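Local coordinates for protein dihydrofolate reductase (Enterococcus faecalis, PDB 4M7U) that probably catalyses the NADPH-dependent reduction of dihydrofolate to tetrahydrofolate, a key step in folate metabolism and in making DNA precursors, at residues K146-P151 with Y164-R169; Y122-H127 with Y160-E165; E41-N46 with P64-I69. All blocks are in the same frame, centred on the assembly; numbering follows the deposited sequence.

Contacts 1 and 2 lie side by side in the large mixed sheet, their centres 10 Å apart, because strand 162-169 pairs with 144-151 in contact 1 and with 120-126 in contact 2. Tyr-164 and Glu-165 belong to both, and Tyr-167 OH comes within 3.1 Å of Arg-123 NH2. Contact 3 joins the end of helix 33-43 to strand 67-71, its centre 22 Å from each of the others; it meets contact 2 where Lys-42 CE packs 3.5 Å from Tyr-122 CZ. Of the side-chain distances to NADP-binding residues, the shortest is in contact 2, about 4 Å from Thr-124 to Ala-15, against about 7 Å for Tyr-164 and about 11 Å from Thr-43 to Thr-54 in contact 3.

Contact 1 (K146-P151 with Y164-R169); sequences KVATVP and YETYHR
The carboxylate oxygen Glu-165 OE2 receives hydrogen bonds from two waters, which also accept from Lys-146 NZ and so bridge the pair. Lys-146 NZ lies 3.6 Å from Glu-165 OE2, a long ion pair. One water also bonds Thr-149 OG1, the other Tyr-167 OH. The second carboxylate oxygen, Glu-165 OE1, takes the hydroxyl Tyr-167 OH at 2.6 Å, from above the carboxylate plane, and is also bridged to Arg-123. The bend at chi3 (65°) turns the lysine tip toward the glutamate, while its CG lies over one face of the Tyr-167 ring, offset toward the rim. On the opposite side of the strand pair, Val-147 CG2 sits over the centre of the His-168 ring, 3.6 Å from its centroid and 7° off the normal, a CH-pi contact. Farther along, Val-150 CG1 packs on Tyr-164 CB. Thr-166 O accepts from Val-147 N at 2.8 Å and weakly from Ala-148 N at 3.4 Å, and the register shifts by one residue. Beyond it, Val-150 and Tyr-164 form a regular hydrogen-bonded pair. Val-147 and Ala-148 opposite Thr-166 thus form a classic beta bulge in the antiparallel hairpin of strands 144-151 and 162-169, at the edge of the dihydrofolate reductase sheet.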
loop_
_atom_site.group_PDB
_atom_site.type_symbol
_atom_site.label_atom_id
_atom_site.label_comp_id
_atom_site.label_asym_id
_atom_site.label_seq_id
_atom_site.Cartn_x
_atom_site.Cartn_y
_atom_site.Cartn_z
ATOM N N LYS A 146 -14.622 3.910 9.324
ATOM C CA LYS A 146 -14.726 4.388 7.948
ATOM C C LYS A 146 -15.260 5.809 7.935
ATOM O O LYS A 146 -16.354 6.069 8.431
ATOM C CB LYS A 146 -15.631 3.470 7.122
ATOM C CG LYS A 146 -15.634 3.808 5.618
ATOM C CD LYS A 146 -16.170 2.648 4.762
ATOM C CE LYS A 146 -17.643 2.371 5.043
ATOM N NZ LYS A 146 -18.168 1.247 4.202
ATOM N N VAL A 147 -14.489 6.736 7.380
ATOM C CA VAL A 147 -14.892 8.142 7.392
ATOM C C VAL A 147 -15.378 8.620 6.025
ATOM O O VAL A 147 -16.017 9.662 5.911
ATOM C CB VAL A 147 -13.776 9.060 7.943
ATOM C CG1 VAL A 147 -13.357 8.575 9.317
ATOM C CG2 VAL A 147 -12.566 9.088 7.011
ATOM N N ALA A 148 -15.095 7.838 4.992
ATOM C CA ALA A 148 -15.542 8.185 3.654
ATOM C C ALA A 148 -15.717 6.943 2.780
ATOM O O ALA A 148 -15.052 5.917 2.986
ATOM C CB ALA A 148 -14.581 9.177 3.000
ATOM N N THR A 149 -16.629 7.046 1.819
ATOM C CA THR A 149 -16.827 5.995 0.837
ATOM C C THR A 149 -17.432 6.604 -0.413
ATOM O O THR A 149 -18.323 7.463 -0.326
ATOM C CB THR A 149 -17.698 4.820 1.389
ATOM O OG1 THR A 149 -17.680 3.726 0.463
ATOM C CG2 THR A 149 -19.149 5.261 1.663
ATOM N N VAL A 150 -16.911 6.199 -1.570
ATOM C CA VAL A 150 -17.467 6.619 -2.858
ATOM C C VAL A 150 -17.454 5.454 -3.859
ATOM O O VAL A 150 -16.433 4.767 -4.028
ATOM C CB VAL A 150 -16.729 7.864 -3.428
ATOM C CG1 VAL A 150 -15.269 7.577 -3.622
ATOM C CG2 VAL A 150 -17.331 8.303 -4.756
ATOM N N PRO A 151 -18.598 5.204 -4.507
ATOM C CA PRO A 151 -18.648 4.102 -5.471
ATOM C C PRO A 151 -17.836 4.458 -6.703
ATOM O O PRO A 151 -17.783 5.628 -7.060
ATOM C CB PRO A 151 -20.138 4.013 -5.826
ATOM C CG PRO A 151 -20.671 5.376 -5.548
ATOM C CD PRO A 151 -19.893 5.895 -4.374
ATOM N N TYR A 164 -14.340 3.030 -3.185
ATOM C CA TYR A 164 -13.135 3.632 -2.643
ATOM C C TYR A 164 -13.409 4.080 -1.207
ATOM O O TYR A 164 -14.198 5.018 -0.975
ATOM C CB TYR A 164 -12.721 4.839 -3.489
ATOM C CG TYR A 164 -12.319 4.492 -4.907
ATOM C CD1 TYR A 164 -13.243 4.543 -5.946
ATOM C CD2 TYR A 164 -11.005 4.127 -5.211
ATOM C CE1 TYR A 164 -12.873 4.229 -7.257
ATOM C CE2 TYR A 164 -10.625 3.814 -6.525
ATOM C CZ TYR A 164 -11.563 3.865 -7.534
ATOM O OH TYR A 164 -11.186 3.555 -8.833
ATOM N N GLU A 165 -12.752 3.430 -0.246
ATOM C CA GLU A 165 -13.016 3.703 1.158
ATOM C C GLU A 165 -11.839 4.375 1.864
ATOM O O GLU A 165 -10.680 4.103 1.554
ATOM C CB GLU A 165 -13.361 2.398 1.885
ATOM C CG GLU A 165 -14.477 1.593 1.239
ATOM C CD GLU A 165 -14.728 0.284 1.966
ATOM O OE1 GLU A 165 -13.804 -0.193 2.680
ATOM O OE2 GLU A 165 -15.848 -0.267 1.837
ATOM N N THR A 166 -12.148 5.230 2.839
ATOM C CA THR A 166 -11.128 5.839 3.689
ATOM C C THR A 166 -11.396 5.515 5.159
ATOM O O THR A 166 -12.522 5.687 5.633
ATOM C CB THR A 166 -11.113 7.367 3.505
ATOM O OG1 THR A 166 -10.990 7.674 2.109
ATOM C CG2 THR A 166 -9.945 8.010 4.281
ATOM N N TYR A 167 -10.372 5.048 5.876
ATOM C CA TYR A 167 -10.477 4.801 7.320
ATOM C C TYR A 167 -9.521 5.716 8.103
ATOM O O TYR A 167 -8.416 6.009 7.639
ATOM C CB TYR A 167 -10.189 3.331 7.646
ATOM C CG TYR A 167 -11.162 2.350 7.016
ATOM C CD1 TYR A 167 -11.072 2.024 5.670
ATOM C CD2 TYR A 167 -12.170 1.757 7.769
ATOM C CE1 TYR A 167 -11.949 1.129 5.093
ATOM C CE2 TYR A 167 -13.060 0.860 7.195
ATOM C CZ TYR A 167 -12.941 0.554 5.861
ATOM O OH TYR A 167 -13.811 -0.326 5.275
ATOM N N HIS A 168 -9.970 6.200 9.261
ATOM C CA HIS A 168 -9.137 7.020 10.147
ATOM C C HIS A 168 -9.149 6.335 11.509
ATOM O O HIS A 168 -10.010 5.489 11.773
ATOM C CB HIS A 168 -9.697 8.442 10.307
ATOM C CG HIS A 168 -9.493 9.348 9.126
ATOM N ND1 HIS A 168 -10.023 10.615 9.067
ATOM C CD2 HIS A 168 -8.810 9.165 7.962
ATOM C CE1 HIS A 168 -9.684 11.181 7.919
ATOM N NE2 HIS A 168 -8.954 10.332 7.234
ATOM N N ARG A 169 -8.214 6.695 12.384
ATOM C CA ARG A 169 -8.173 6.086 13.716
ATOM C C ARG A 169 -9.255 6.642 14.639
ATOM O O ARG A 169 -9.586 7.824 14.559
ATOM C CB ARG A 169 -6.780 6.241 14.347
ATOM C CG ARG A 169 -5.792 5.219 13.798
ATOM C CD ARG A 169 -4.430 5.260 14.457
ATOM N NE ARG A 169 -3.633 4.139 13.965
ATOM C CZ ARG A 169 -3.546 2.963 14.572
ATOM N NH1 ARG A 169 -4.180 2.760 15.723
ATOM N NH2 ARG A 169 -2.808 2.002 14.034
HETATM O O HOH W 1 -17.944 1.356 1.231
HETATM O O HOH W 2 -16.721 -1.301 4.610
#

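Contact 2 (Y122-H127 with Y160-E165); sequences YRTMIH and YAHDYE
Arg-123 and Glu-165 run side by side off the same face of the sheet, their guanidinium and carboxylate planes 37° apart. Both NE and NH2 of Arg-123 converge on Glu-165 OE1 in a salt bridge, at 2.9 Å and 2.8 Å respectively, and this oxygen, which also takes the Tyr-167 hydroxyl, lies close to the guanidinium plane. The two donors use it differently: NH2 arrives on the syn side, NE from above the carboxylate plane. A bend at chi3 (80°) of Arg-123 lets both nitrogens face the acid, and Met-125 CE rests over one guanidinium face. His-127 and Asp-163 instead cross at about a right angle. NE2 of His-127 is directed at Asp-163 OD2, near the ring plane, though the modelled separation is too short to be taken literally. On the reverse face, Thr-124 and Tyr-164 point the same way, with Thr-124 OG1 3.4 Å from Tyr-164 CD2; that hydroxyl has its polar partner in Asp-35. Farther along, Ile-126 CG2 meets Tyr-160 CB at 3.8 Å, and His-162 ND1 donates to Tyr-160 O at 2.7 Å, close to the imidazole plane, which helps to set the rotation of the His-162 ring. Backbone bonds pair Arg-123 with Glu-165 and Met-125 with Asp-163. Strand 120-126 is hydrogen-bonded on its other edge to strand 9-17, while helix 33-43 packs against Tyr-122 and Tyr-164, and strand 144-151 touches Asp-163 and Glu-165.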
loop_
_atom_site.group_PDB
_atom_site.type_symbol
_atom_site.label_atom_id
_atom_site.label_comp_id
_atom_site.label_asym_id
_atom_site.label_seq_id
_atom_site.Cartn_x
_atom_site.Cartn_y
_atom_site.Cartn_z
ATOM N N TYR A 122 -6.470 3.689 2.893
ATOM C CA TYR A 122 -7.208 3.861 1.649
ATOM C C TYR A 122 -7.428 2.497 1.018
ATOM O O TYR A 122 -6.482 1.870 0.527
ATOM C CB TYR A 122 -6.412 4.727 0.684
ATOM C CG TYR A 122 -6.196 6.141 1.169
ATOM C CD1 TYR A 122 -4.918 6.615 1.436
ATOM C CD2 TYR A 122 -7.270 7.011 1.342
ATOM C CE1 TYR A 122 -4.708 7.915 1.864
ATOM C CE2 TYR A 122 -7.069 8.321 1.777
ATOM C CZ TYR A 122 -5.787 8.760 2.035
ATOM O OH TYR A 122 -5.580 10.052 2.464
ATOM N N ARG A 123 -8.668 2.024 1.029
ATOM C CA ARG A 123 -8.976 0.699 0.485
ATOM C C ARG A 123 -9.943 0.765 -0.681
ATOM O O ARG A 123 -11.011 1.398 -0.593
ATOM C CB ARG A 123 -9.576 -0.209 1.570
ATOM C CG ARG A 123 -9.930 -1.610 1.048
ATOM C CD ARG A 123 -10.390 -2.528 2.178
ATOM N NE ARG A 123 -11.784 -2.299 2.539
ATOM C CZ ARG A 123 -12.532 -3.170 3.207
ATOM N NH1 ARG A 123 -12.013 -4.331 3.599
ATOM N NH2 ARG A 123 -13.802 -2.888 3.468
ATOM N N THR A 124 -9.577 0.106 -1.777
ATOM C CA THR A 124 -10.504 -0.062 -2.895
ATOM C C THR A 124 -11.129 -1.444 -2.779
ATOM O O THR A 124 -10.457 -2.458 -2.979
ATOM C CB THR A 124 -9.800 0.039 -4.251
ATOM O OG1 THR A 124 -9.217 1.345 -4.390
ATOM C CG2 THR A 124 -10.804 -0.210 -5.393
ATOM N N MET A 125 -12.406 -1.490 -2.424
ATOM C CA MET A 125 -13.108 -2.766 -2.260
ATOM C C MET A 125 -13.756 -3.158 -3.589
ATOM O O MET A 125 -14.648 -2.462 -4.086
ATOM C CB MET A 125 -14.151 -2.653 -1.133
ATOM C CG MET A 125 -14.950 -3.938 -0.872
ATOM S SD MET A 125 -13.940 -5.433 -0.699
ATOM C CE MET A 125 -13.641 -5.424 1.041
ATOM N N ILE A 126 -13.290 -4.254 -4.178
ATOM C CA ILE A 126 -13.806 -4.696 -5.468
ATOM C C ILE A 126 -14.812 -5.831 -5.271
ATOM O O ILE A 126 -14.479 -6.900 -4.736
ATOM C CB ILE A 126 -12.657 -5.163 -6.389
ATOM C CG1 ILE A 126 -11.588 -4.058 -6.506
ATOM C CG2 ILE A 126 -13.185 -5.530 -7.743
ATOM C CD1 ILE A 126 -10.346 -4.478 -7.322
ATOM N N HIS A 127 -16.044 -5.594 -5.709
ATOM C CA HIS A 127 -17.141 -6.519 -5.450
ATOM C C HIS A 127 -17.214 -7.602 -6.525
ATOM O O HIS A 127 -18.082 -7.596 -7.399
ATOM C CB HIS A 127 -18.461 -5.758 -5.309
ATOM C CG HIS A 127 -18.387 -4.629 -4.327
ATOM N ND1 HIS A 127 -18.276 -4.828 -2.965
ATOM C CD2 HIS A 127 -18.406 -3.286 -4.517
ATOM C CE1 HIS A 127 -18.238 -3.652 -2.358
ATOM N NE2 HIS A 127 -18.313 -2.706 -3.266
ATOM N N TYR A 160 -15.858 -4.018 -12.952
ATOM C CA TYR A 160 -16.367 -4.532 -11.685
ATOM C C TYR A 160 -16.885 -3.396 -10.829
ATOM O O TYR A 160 -16.298 -2.319 -10.833
ATOM C CB TYR A 160 -15.253 -5.288 -10.927
ATOM C CG TYR A 160 -14.438 -6.204 -11.818
ATOM C CD1 TYR A 160 -14.981 -7.379 -12.318
ATOM C CD2 TYR A 160 -13.140 -5.878 -12.181
ATOM C CE1 TYR A 160 -14.256 -8.213 -13.149
ATOM C CE2 TYR A 160 -12.401 -6.706 -13.010
ATOM C CZ TYR A 160 -12.968 -7.875 -13.490
ATOM O OH TYR A 160 -12.244 -8.718 -14.318
ATOM N N ALA A 161 -17.981 -3.644 -10.105
ATOM C CA ALA A 161 -18.469 -2.702 -9.107
ATOM C C ALA A 161 -17.392 -2.589 -8.044
ATOM O O ALA A 161 -16.774 -3.589 -7.675
ATOM C CB ALA A 161 -19.763 -3.198 -8.476
ATOM N N HIS A 162 -17.158 -1.379 -7.545
ATOM C CA HIS A 162 -16.122 -1.199 -6.543
ATOM C C HIS A 162 -16.390 0.040 -5.701
ATOM O O HIS A 162 -17.134 0.932 -6.127
ATOM C CB HIS A 162 -14.738 -1.148 -7.216
ATOM C CG HIS A 162 -14.607 -0.089 -8.271
ATOM N ND1 HIS A 162 -15.158 -0.218 -9.532
ATOM C CD2 HIS A 162 -13.979 1.115 -8.257
ATOM C CE1 HIS A 162 -14.878 0.858 -10.244
ATOM N NE2 HIS A 162 -14.166 1.680 -9.506
ATOM N N ASP A 163 -15.815 0.068 -4.497
ATOM C CA ASP A 163 -15.895 1.238 -3.633
ATOM C C ASP A 163 -14.506 1.708 -3.242
ATOM O O ASP A 163 -13.599 0.890 -3.033
ATOM C CB ASP A 163 -16.738 0.959 -2.375
ATOM C CG ASP A 163 -18.211 0.770 -2.694
ATOM O OD1 ASP A 163 -18.894 1.775 -2.992
ATOM O OD2 ASP A 163 -18.682 -0.384 -2.681
ATOM N N TYR A 164 -14.340 3.030 -3.185
ATOM C CA TYR A 164 -13.135 3.632 -2.643
ATOM C C TYR A 164 -13.409 4.080 -1.207
ATOM O O TYR A 164 -14.198 5.018 -0.975
ATOM C CB TYR A 164 -12.721 4.839 -3.489
ATOM C CG TYR A 164 -12.319 4.492 -4.907
ATOM C CD1 TYR A 164 -13.243 4.543 -5.946
ATOM C CD2 TYR A 164 -11.005 4.127 -5.211
ATOM C CE1 TYR A 164 -12.873 4.229 -7.257
ATOM C CE2 TYR A 164 -10.625 3.814 -6.525
ATOM C CZ TYR A 164 -11.563 3.865 -7.534
ATOM O OH TYR A 164 -11.186 3.555 -8.833
ATOM N N GLU A 165 -12.752 3.430 -0.246
ATOM C CA GLU A 165 -13.016 3.703 1.158
ATOM C C GLU A 165 -11.839 4.375 1.864
ATOM O O GLU A 165 -10.680 4.103 1.554
ATOM C CB GLU A 165 -13.361 2.398 1.885
ATOM C CG GLU A 165 -14.477 1.593 1.239
ATOM C CD GLU A 165 -14.728 0.284 1.966
ATOM O OE1 GLU A 165 -13.804 -0.193 2.680
ATOM O OE2 GLU A 165 -15.848 -0.267 1.837
#

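Contact 3 (E41-N46 with P64-I69); sequences EKTIHN and PNRTTI
The Arg-66 guanidinium has Ile-44 over one face, with Ile-44 CD1 3.3 Å from Arg-66 NH1 and CA above the rim. At its edge lies Thr-43 OG1, in the guanidinium plane, which accepts from Arg-66 NE at 3.0 Å along a nearly straight line (167°). Pro-64 C also lies at the edge; the bond modelled from NH1 to Pro-64 O is doubtfully short. The His-45 ring is covered on one face by Ile-44 CG1, centred 3.6 Å above the plane, while its CD2 approaches Asn-65 CB from alongside; this ring and the Asn-65 amide are turned 74° apart. With CG1 anti to the backbone N (chi1 -168°), Ile-44 reaches over the arginine with CD1 and over the imidazole with CG1. The chain here leaves helix 33-43 by a type II beta turn from Thr-43 to Asn-46, closed by Asn-46 N to Thr-43 O, and enters strand 47-51, one of whose parallel neighbours is strand 67-71. His-45 N bonds Asn-65 O at 2.8 Å and Thr-67 N bonds Asn-46 O at 3.0 Å, so backbone bonds tie the turn to the loop before strand 67-71 and to its first residue. Asn-46 ND2 reaches back to Lys-42 O, from above the carbonyl plane, and its OD1 accepts from Val-101 N. Thr-43 OG1 is also bonded to Phe-39 O of the helix, giving the hydroxyl two partners.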
loop_
_atom_site.group_PDB
_atom_site.type_symbol
_atom_site.label_atom_id
_atom_site.label_comp_id
_atom_site.label_asym_id
_atom_site.label_seq_id
_atom_site.Cartn_x
_atom_site.Cartn_y
_atom_site.Cartn_z
ATOM N N GLU A 41 -2.270 8.940 -8.043
ATOM C CA GLU A 41 -2.559 10.253 -7.476
ATOM C C GLU A 41 -2.107 10.334 -6.019
ATOM O O GLU A 41 -1.576 11.350 -5.574
ATOM C CB GLU A 41 -4.055 10.545 -7.567
ATOM C CG GLU A 41 -4.513 11.740 -6.738
ATOM C CD GLU A 41 -4.583 13.024 -7.552
ATOM O OE1 GLU A 41 -5.159 12.994 -8.665
ATOM O OE2 GLU A 41 -4.065 14.061 -7.076
ATOM N N LYS A 42 -2.301 9.242 -5.285
ATOM C CA LYS A 42 -1.985 9.198 -3.859
ATOM C C LYS A 42 -0.493 9.007 -3.574
ATOM O O LYS A 42 -0.008 9.373 -2.502
ATOM C CB LYS A 42 -2.787 8.083 -3.175
ATOM C CG LYS A 42 -4.270 8.386 -2.960
ATOM C CD LYS A 42 -4.464 9.339 -1.770
ATOM C CE LYS A 42 -5.941 9.422 -1.356
ATOM N NZ LYS A 42 -6.598 10.734 -1.641
ATOM N N THR A 43 0.237 8.431 -4.525
ATOM C CA THR A 43 1.656 8.158 -4.303
ATOM C C THR A 43 2.606 9.141 -5.007
ATOM O O THR A 43 3.764 9.271 -4.603
ATOM C CB THR A 43 2.027 6.705 -4.676
ATOM O OG1 THR A 43 1.715 6.471 -6.054
ATOM C CG2 THR A 43 1.252 5.705 -3.798
ATOM N N ILE A 44 2.119 9.812 -6.054
ATOM C CA ILE A 44 2.938 10.745 -6.841
ATOM C C ILE A 44 3.622 11.766 -5.935
ATOM O O ILE A 44 3.004 12.297 -5.011
ATOM C CB ILE A 44 2.113 11.466 -7.956
ATOM C CG1 ILE A 44 3.031 12.202 -8.926
ATOM C CG2 ILE A 44 1.099 12.426 -7.375
ATOM C CD1 ILE A 44 3.730 11.273 -9.885
ATOM N N HIS A 45 4.917 11.978 -6.161
ATOM C CA HIS A 45 5.726 12.884 -5.337
ATOM C C HIS A 45 5.765 12.518 -3.851
ATOM O O HIS A 45 6.218 13.319 -3.025
ATOM C CB HIS A 45 5.287 14.345 -5.527
ATOM C CG HIS A 45 5.237 14.769 -6.963
ATOM N ND1 HIS A 45 4.153 15.420 -7.513
ATOM C CD2 HIS A 45 6.129 14.602 -7.969
ATOM C CE1 HIS A 45 4.381 15.645 -8.796
ATOM N NE2 HIS A 45 5.571 15.158 -9.099
ATOM N N ASN A 46 5.310 11.309 -3.508
ATOM C CA ASN A 46 5.477 10.804 -2.143
ATOM C C ASN A 46 6.473 9.642 -2.072
ATOM O O ASN A 46 7.263 9.426 -2.996
ATOM C CB ASN A 46 4.129 10.388 -1.540
ATOM C CG ASN A 46 3.263 11.580 -1.185
ATOM O OD1 ASN A 46 3.707 12.505 -0.492
ATOM N ND2 ASN A 46 2.023 11.573 -1.664
ATOM N N PRO A 64 7.919 6.267 -11.766
ATOM C CA PRO A 64 8.593 7.572 -11.862
ATOM C C PRO A 64 8.002 8.620 -10.911
ATOM O O PRO A 64 6.876 8.451 -10.434
ATOM C CB PRO A 64 8.349 7.991 -13.320
ATOM C CG PRO A 64 7.202 7.136 -13.794
ATOM C CD PRO A 64 7.324 5.842 -13.044
ATOM N N ASN A 65 8.767 9.676 -10.637
ATOM C CA ASN A 65 8.306 10.796 -9.820
ATOM C C ASN A 65 7.771 10.451 -8.415
ATOM O O ASN A 65 6.964 11.199 -7.856
ATOM C CB ASN A 65 7.273 11.613 -10.603
ATOM C CG ASN A 65 7.789 12.044 -11.965
ATOM O OD1 ASN A 65 8.628 12.938 -12.059
ATOM N ND2 ASN A 65 7.293 11.407 -13.027
ATOM N N ARG A 66 8.215 9.318 -7.870
ATOM C CA ARG A 66 8.032 8.956 -6.457
ATOM C C ARG A 66 9.342 8.363 -5.964
ATOM O O ARG A 66 10.141 7.879 -6.764
ATOM C CB ARG A 66 6.995 7.841 -6.302
ATOM C CG ARG A 66 5.680 8.119 -6.908
ATOM C CD ARG A 66 5.116 6.884 -7.551
ATOM N NE ARG A 66 3.796 7.199 -8.081
ATOM C CZ ARG A 66 3.581 7.760 -9.266
ATOM N NH1 ARG A 66 4.600 8.050 -10.064
ATOM N NH2 ARG A 66 2.342 8.026 -9.654
ATOM N N THR A 67 9.544 8.354 -4.654
ATOM C CA THR A 67 10.608 7.543 -4.082
ATOM C C THR A 67 9.984 6.217 -3.654
ATOM O O THR A 67 8.990 6.209 -2.923
ATOM C CB THR A 67 11.241 8.225 -2.846
ATOM O OG1 THR A 67 11.877 9.447 -3.241
ATOM C CG2 THR A 67 12.284 7.308 -2.193
ATOM N N THR A 68 10.543 5.102 -4.119
ATOM C CA THR A 68 10.119 3.784 -3.648
ATOM C C THR A 68 11.142 3.201 -2.670
ATOM O O THR A 68 12.355 3.249 -2.928
ATOM C CB THR A 68 9.935 2.807 -4.808
ATOM O OG1 THR A 68 8.945 3.318 -5.714
ATOM C CG2 THR A 68 9.495 1.421 -4.293
ATOM N N ILE A 69 10.666 2.669 -1.543
ATOM C CA ILE A 69 11.532 1.894 -0.642
ATOM C C ILE A 69 11.178 0.394 -0.709
ATOM O O ILE A 69 10.010 0.022 -0.561
ATOM C CB ILE A 69 11.410 2.368 0.828
ATOM C CG1 ILE A 69 11.849 3.834 0.977
ATOM C CG2 ILE A 69 12.237 1.481 1.743
ATOM C CD1 ILE A 69 11.395 4.475 2.293
#